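Local coordinates for protein cytochrome c (Rhodothermus marinus, PDB 3CP5) that probably carries electrons as a small monohaem cytochrome, holding one covalently attached heme c with two axial protein ligands on its iron, at residues E38-T43 / E107-A112; N42-A47 / T101-S106. All coordinates share one frame; numbering follows the deposited sequence. Where two conformers were deposited one is given.

Contact 1 of 2, residues E38-T43 / E107-A112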
# COMPACT_ATOMS: atom_id res chain seq x y z
N GLU A 38 -5.19 -10.95 1.82
CA GLU A 38 -6.46 -10.85 1.08
C GLU A 38 -7.63 -10.52 2.00
O GLU A 38 -8.48 -9.67 1.73
CB GLU A 38 -6.70 -12.14 0.32
CG GLU A 38 -7.94 -12.21 -0.53
CD GLU A 38 -8.05 -13.45 -1.41
OE1 GLU A 38 -7.16 -14.31 -1.41
OE2 GLU A 38 -9.08 -13.54 -2.11
N GLN A 39 -7.70 -11.25 3.12
CA GLN A 39 -8.74 -11.02 4.12
C GLN A 39 -8.62 -9.61 4.65
O GLN A 39 -9.64 -8.92 4.81
CB GLN A 39 -8.62 -12.03 5.25
CG GLN A 39 -8.83 -13.47 4.81
CD GLN A 39 -8.48 -14.42 5.95
OE1 GLN A 39 -7.82 -14.07 6.93
NE2 GLN A 39 -8.96 -15.64 5.80
N LEU A 40 -7.43 -9.16 4.95
CA LEU A 40 -7.27 -7.83 5.53
C LEU A 40 -7.56 -6.74 4.50
O LEU A 40 -8.15 -5.73 4.84
CB LEU A 40 -5.81 -7.68 5.99
CG LEU A 40 -5.45 -8.37 7.28
CD1 LEU A 40 -3.93 -8.46 7.43
CD2 LEU A 40 -6.10 -7.76 8.51
N PHE A 41 -7.29 -6.99 3.23
CA PHE A 41 -7.60 -6.04 2.18
C PHE A 41 -9.12 -5.87 2.05
O PHE A 41 -9.62 -4.76 1.92
CB PHE A 41 -6.96 -6.49 0.87
CG PHE A 41 -7.08 -5.51 -0.28
CD1 PHE A 41 -6.11 -4.56 -0.54
CD2 PHE A 41 -8.19 -5.55 -1.12
CE1 PHE A 41 -6.18 -3.68 -1.57
CE2 PHE A 41 -8.29 -4.65 -2.14
CZ PHE A 41 -7.32 -3.71 -2.37
N ASN A 42 -9.83 -6.99 2.09
CA ASN A 42 -11.29 -6.93 2.09
C ASN A 42 -11.82 -6.09 3.23
O ASN A 42 -12.74 -5.28 3.07
CB ASN A 42 -11.86 -8.36 2.17
CG ASN A 42 -13.38 -8.23 2.19
OD1 ASN A 42 -14.01 -8.24 3.24
ND2 ASN A 42 -14.00 -8.08 1.04
N THR A 43 -11.23 -6.28 4.41
CA THR A 43 -11.68 -5.60 5.62
C THR A 43 -11.39 -4.10 5.64
O THR A 43 -12.21 -3.26 6.01
CB THR A 43 -10.95 -6.25 6.85
OG1 THR A 43 -11.36 -7.62 6.97
CG2 THR A 43 -11.29 -5.55 8.14
N GLU A 107 2.22 -2.96 11.76
CA GLU A 107 3.16 -3.33 10.70
C GLU A 107 2.86 -4.74 10.18
O GLU A 107 3.01 -4.98 8.96
CB GLU A 107 4.63 -3.17 11.17
CG GLU A 107 5.65 -3.72 10.22
CD GLU A 107 6.04 -5.18 10.29
OE1 GLU A 107 5.85 -5.77 11.38
OE2 GLU A 107 6.42 -5.71 9.22
N GLU A 108 2.59 -5.74 11.03
CA GLU A 108 2.37 -7.09 10.49
C GLU A 108 1.14 -7.17 9.58
O GLU A 108 1.18 -7.86 8.61
CB GLU A 108 2.24 -8.21 11.54
CG GLU A 108 2.30 -9.63 10.91
CD GLU A 108 1.02 -10.19 10.26
OE1 GLU A 108 -0.09 -9.75 10.56
OE2 GLU A 108 1.21 -11.15 9.48
N GLN A 109 0.07 -6.44 9.93
CA GLN A 109 -1.09 -6.39 9.05
C GLN A 109 -0.71 -5.79 7.72
O GLN A 109 -1.07 -6.31 6.67
CB GLN A 109 -2.23 -5.58 9.64
CG GLN A 109 -2.90 -6.26 10.85
CD GLN A 109 -3.84 -5.24 11.47
OE1 GLN A 109 -3.39 -4.21 11.97
NE2 GLN A 109 -5.16 -5.47 11.38
N ALA A 110 0.02 -4.67 7.76
CA ALA A 110 0.41 -4.02 6.50
C ALA A 110 1.32 -4.93 5.69
O ALA A 110 1.22 -5.01 4.45
CB ALA A 110 1.07 -2.67 6.80
N ARG A 111 2.23 -5.66 6.34
CA ARG A 111 3.15 -6.55 5.60
C ARG A 111 2.38 -7.69 4.93
O ARG A 111 2.72 -8.11 3.81
CB ARG A 111 4.21 -7.02 6.57
CG ARG A 111 5.25 -7.96 5.95
CD ARG A 111 6.00 -7.26 4.81
NE ARG A 111 6.89 -8.16 4.09
CZ ARG A 111 6.52 -8.97 3.08
NH1 ARG A 111 5.29 -9.03 2.61
NH2 ARG A 111 7.46 -9.73 2.53
N ALA A 112 1.32 -8.20 5.57
CA ALA A 112 0.45 -9.21 4.95
C ALA A 112 -0.27 -8.67 3.73
O ALA A 112 -0.34 -9.29 2.67
CB ALA A 112 -0.52 -9.78 6.00
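Leu40 and Gln109 meet because each sends its CG off beside the backbone N, anti to the carbonyl carbon (chi1 -77° and -69°), from a different helix. Helix 31-44, the counterpart of the N-terminal helix of class I cytochromes c, here packs on the C-terminal helix 107-123, a signature of that fold; these six residues from each helix bury 145 Å² between them, one part of a longer helix-helix interface. The closest pair of CA atoms, those of Leu40 and Gln109, is 7.3 Å apart. The two side chains cross at about a right angle, and the isobutyl group of Leu40 does most of the work. Its CD1 methyl presses on the backbone of helix 107-123, 3.7 Å from Gln109 O, and there also meets the methyl of the buried Ala112, CD1 to CB being 3.9 Å. The other branch, CD2, lies beside the amide end of Gln109. That amide finds its polar partners away from Leu40: OE1 accepts from Ser106 N at the start of its own helix, and NE2 donates to Tyr44 OH, so the chain is fixed at its far end while its CB and CG pass across Leu40 CD1. On either side of this patch, Glu108 OE1 is bonded to Gln36 NE2, and the rings of Phe41 and Tyr116 meet with their planes inclined at about 50°. Within helix 31-44, Gln39 O takes two donors from Thr43: N and, from the opposite face of the carbonyl plane, OG1 at 3.1 Å.

Contact 2 of 2, residues N42-A47 / T101-S106. With HEC (heme c), chain C.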
# COMPACT_ATOMS: atom_id res chain seq x y z
N ASN A 42 -9.83 -6.99 2.09
CA ASN A 42 -11.29 -6.93 2.09
C ASN A 42 -11.82 -6.09 3.23
O ASN A 42 -12.74 -5.28 3.07
CB ASN A 42 -11.86 -8.36 2.17
CG ASN A 42 -13.38 -8.23 2.19
OD1 ASN A 42 -14.01 -8.24 3.24
ND2 ASN A 42 -14.00 -8.08 1.04
N THR A 43 -11.23 -6.28 4.41
CA THR A 43 -11.68 -5.60 5.62
C THR A 43 -11.39 -4.10 5.64
O THR A 43 -12.21 -3.26 6.01
CB THR A 43 -10.95 -6.25 6.85
OG1 THR A 43 -11.36 -7.62 6.97
CG2 THR A 43 -11.29 -5.55 8.14
N TYR A 44 -10.17 -3.73 5.22
CA TYR A 44 -9.66 -2.37 5.36
C TYR A 44 -9.66 -1.54 4.08
O TYR A 44 -9.63 -0.30 4.19
CB TYR A 44 -8.24 -2.37 5.93
CG TYR A 44 -8.04 -2.69 7.39
CD1 TYR A 44 -7.91 -3.97 7.88
CD2 TYR A 44 -7.98 -1.67 8.33
CE1 TYR A 44 -7.73 -4.22 9.23
CE2 TYR A 44 -7.79 -1.91 9.67
CZ TYR A 44 -7.67 -3.20 10.14
OH TYR A 44 -7.46 -3.48 11.47
N CYS A 45 -9.61 -2.17 2.91
CA CYS A 45 -9.22 -1.44 1.71
C CYS A 45 -10.27 -1.45 0.61
O CYS A 45 -10.36 -0.45 -0.16
CB CYS A 45 -7.92 -2.01 1.13
SG CYS A 45 -6.61 -2.43 2.31
N THR A 46 -11.08 -2.48 0.47
CA THR A 46 -12.08 -2.65 -0.55
C THR A 46 -13.17 -1.60 -0.51
O THR A 46 -13.88 -1.32 -1.45
CB THR A 46 -12.66 -4.09 -0.51
OG1 THR A 46 -11.66 -4.95 -1.09
CG2 THR A 46 -13.93 -4.21 -1.30
N ALA A 47 -13.37 -0.93 0.61
CA ALA A 47 -14.34 0.14 0.68
C ALA A 47 -14.00 1.26 -0.31
O ALA A 47 -14.87 1.98 -0.74
CB ALA A 47 -14.38 0.70 2.09
N THR A 101 -7.04 7.83 5.44
CA THR A 101 -6.76 8.22 6.83
C THR A 101 -6.35 7.02 7.67
O THR A 101 -6.50 5.89 7.23
CB THR A 101 -7.93 8.88 7.57
OG1 THR A 101 -9.06 8.00 7.54
CG2 THR A 101 -8.30 10.20 6.89
N ASP A 102 -5.82 7.36 8.84
CA ASP A 102 -5.34 6.32 9.74
C ASP A 102 -6.41 5.27 10.05
O ASP A 102 -7.57 5.58 10.32
CB ASP A 102 -4.85 6.94 11.05
CG ASP A 102 -4.25 5.97 12.05
OD1 ASP A 102 -4.01 4.80 11.74
OD2 ASP A 102 -3.97 6.38 13.22
N MET A 103 -6.01 4.02 9.94
CA MET A 103 -6.84 2.83 10.19
C MET A 103 -6.42 2.00 11.36
O MET A 103 -6.94 0.93 11.64
CB MET A 103 -6.88 1.97 8.92
CG MET A 103 -7.59 2.65 7.78
SD MET A 103 -7.16 1.95 6.16
CE MET A 103 -5.49 2.63 6.06
N ALA A 104 -5.44 2.49 12.13
CA ALA A 104 -4.91 1.82 13.30
C ALA A 104 -4.36 0.44 12.91
O ALA A 104 -4.46 -0.57 13.62
CB ALA A 104 -5.89 1.77 14.48
N LEU A 105 -3.69 0.40 11.77
CA LEU A 105 -3.02 -0.82 11.31
C LEU A 105 -1.66 -1.01 11.96
O LEU A 105 -0.95 -0.06 12.25
CB LEU A 105 -2.76 -0.74 9.79
CG LEU A 105 -3.96 -1.05 8.90
CD1 LEU A 105 -3.69 -0.49 7.52
CD2 LEU A 105 -4.39 -2.47 8.92
N SER A 106 -1.32 -2.28 12.23
CA SER A 106 0.01 -2.67 12.68
C SER A 106 0.92 -3.03 11.53
O SER A 106 0.42 -3.37 10.46
CB SER A 106 -0.08 -3.89 13.59
OG SER A 106 -0.22 -5.07 12.81
FE HEC C . -5.73 3.89 -0.18
CHA HEC C . -4.00 5.94 -2.29
CHB HEC C . -3.30 1.51 -0.46
CHC HEC C . -7.34 2.01 2.20
CHD HEC C . -8.41 5.96 -0.35
NA HEC C . -4.03 3.76 -1.19
C1A HEC C . -3.41 4.73 -1.98
C2A HEC C . -2.10 4.26 -2.38
C3A HEC C . -1.92 3.03 -1.90
C4A HEC C . -3.12 2.72 -1.13
CMA HEC C . -0.70 2.09 -2.07
CAA HEC C . -1.14 4.97 -3.35
CBA HEC C . -1.33 4.54 -4.81
CGA HEC C . -0.24 5.05 -5.73
O1A HEC C . -0.45 4.95 -6.99
O2A HEC C . 0.83 5.49 -5.24
NB HEC C . -5.44 2.10 0.67
C1B HEC C . -4.44 1.22 0.31
C2B HEC C . -4.57 0.02 1.09
C3B HEC C . -5.65 0.15 1.91
C4B HEC C . -6.19 1.47 1.64
CMB HEC C . -3.62 -1.19 0.93
CAB HEC C . -6.11 -0.79 3.05
CBB HEC C . -5.12 -1.04 4.03
NC HEC C . -7.47 4.01 0.79
C1C HEC C . -7.98 3.16 1.78
C2C HEC C . -9.28 3.61 2.22
C3C HEC C . -9.60 4.70 1.51
C4C HEC C . -8.51 4.92 0.58
CMC HEC C . -10.17 2.77 3.12
CAC HEC C . -10.97 5.44 1.41
CBC HEC C . -11.44 5.93 2.65
ND HEC C . -6.10 5.61 -1.13
C1D HEC C . -7.30 6.31 -1.09
C2D HEC C . -7.19 7.50 -1.94
C3D HEC C . -5.92 7.54 -2.38
C4D HEC C . -5.28 6.31 -1.94
CMD HEC C . -8.37 8.49 -2.09
CAD HEC C . -5.20 8.62 -3.20
CBD HEC C . -4.48 9.60 -2.25
CGD HEC C . -5.50 10.30 -1.37
O1D HEC C . -5.45 10.14 -0.12
O2D HEC C . -6.38 11.00 -2.01
O HOH W 1 -7.56 -1.27 13.18
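Tyr44 lays one face of its ring against Leu105 and turns an edge to Met103, so a single aromatic side chain serves two neighbours in two different ways. Leu105 CD2 sits over the middle of the ring, 3.5 Å from the centroid and 11° off the normal, a nearly axial CH-pi contact. At the rim, Tyr44 CD2 touches Met103 CB at 3.8 Å, while CE2 approaches Met103 O near the ring plane. The Tyr44 side chain slides past those of Met103 and Leu105 in the opposite direction, its hydroxyl stopping short of the Met103 carbonyl, where water 1 spans the gap. Lying in the ring plane, this water is 2.8 Å from Tyr44 OH and donates to Met103 O; the hydroxyl also bonds to Gln109. A leucine here would probably leave Gln109 NE2 and the water without this hydroxyl partner and deprive Leu105 CD2 of the flat face it rests on.

The same residues line the heme pocket. Cys45, next in the chain, is joined through SG to the heme atom CAB, one of the two thioether links that define a c-type cytochrome. Leu105 divides its branches between two surfaces, CD1 lying 3.8 Å from heme CBB as CD2 covers the tyrosine. With SD nearly anti to CA (chi2 160°), Met103 brings SD to 4.0 Å from heme CHC. Ala104 N donates to Asp102 OD1 at 2.7 Å, closing an Asx turn that shapes the loop following the axial ligand Met100. The contact thus joins the C-terminal end of helix 31-44, where the chain enters the heme-binding segment, to the loop between helices 87-96 and 107-123, whose last residue, Ser106, is the N-cap of helix 107-123.

Overall arrangement
From the N terminus, the chain runs through helix 31-44, which supplies the first half of both contacts, and then into the covalent heme attachment. Fifty-three residues, including four helices, separate 42-47 from 101-106, where contact 2 closes the smaller loop around the heme; contact 1 closes a larger, enclosing loop of 63 residues when the chain enters helix 107-123. Contact 2 largely nests within contact 1, the two sharing Asn42 and Thr43, and their centres lie 8 Å apart. The two are joined directly through Gln109 and Tyr44. Together they tie helix 31-44, which leads into the heme attachment, to the methionine-ligand loop and the C-terminal helix, all four segments lying in the cytochrome c family region.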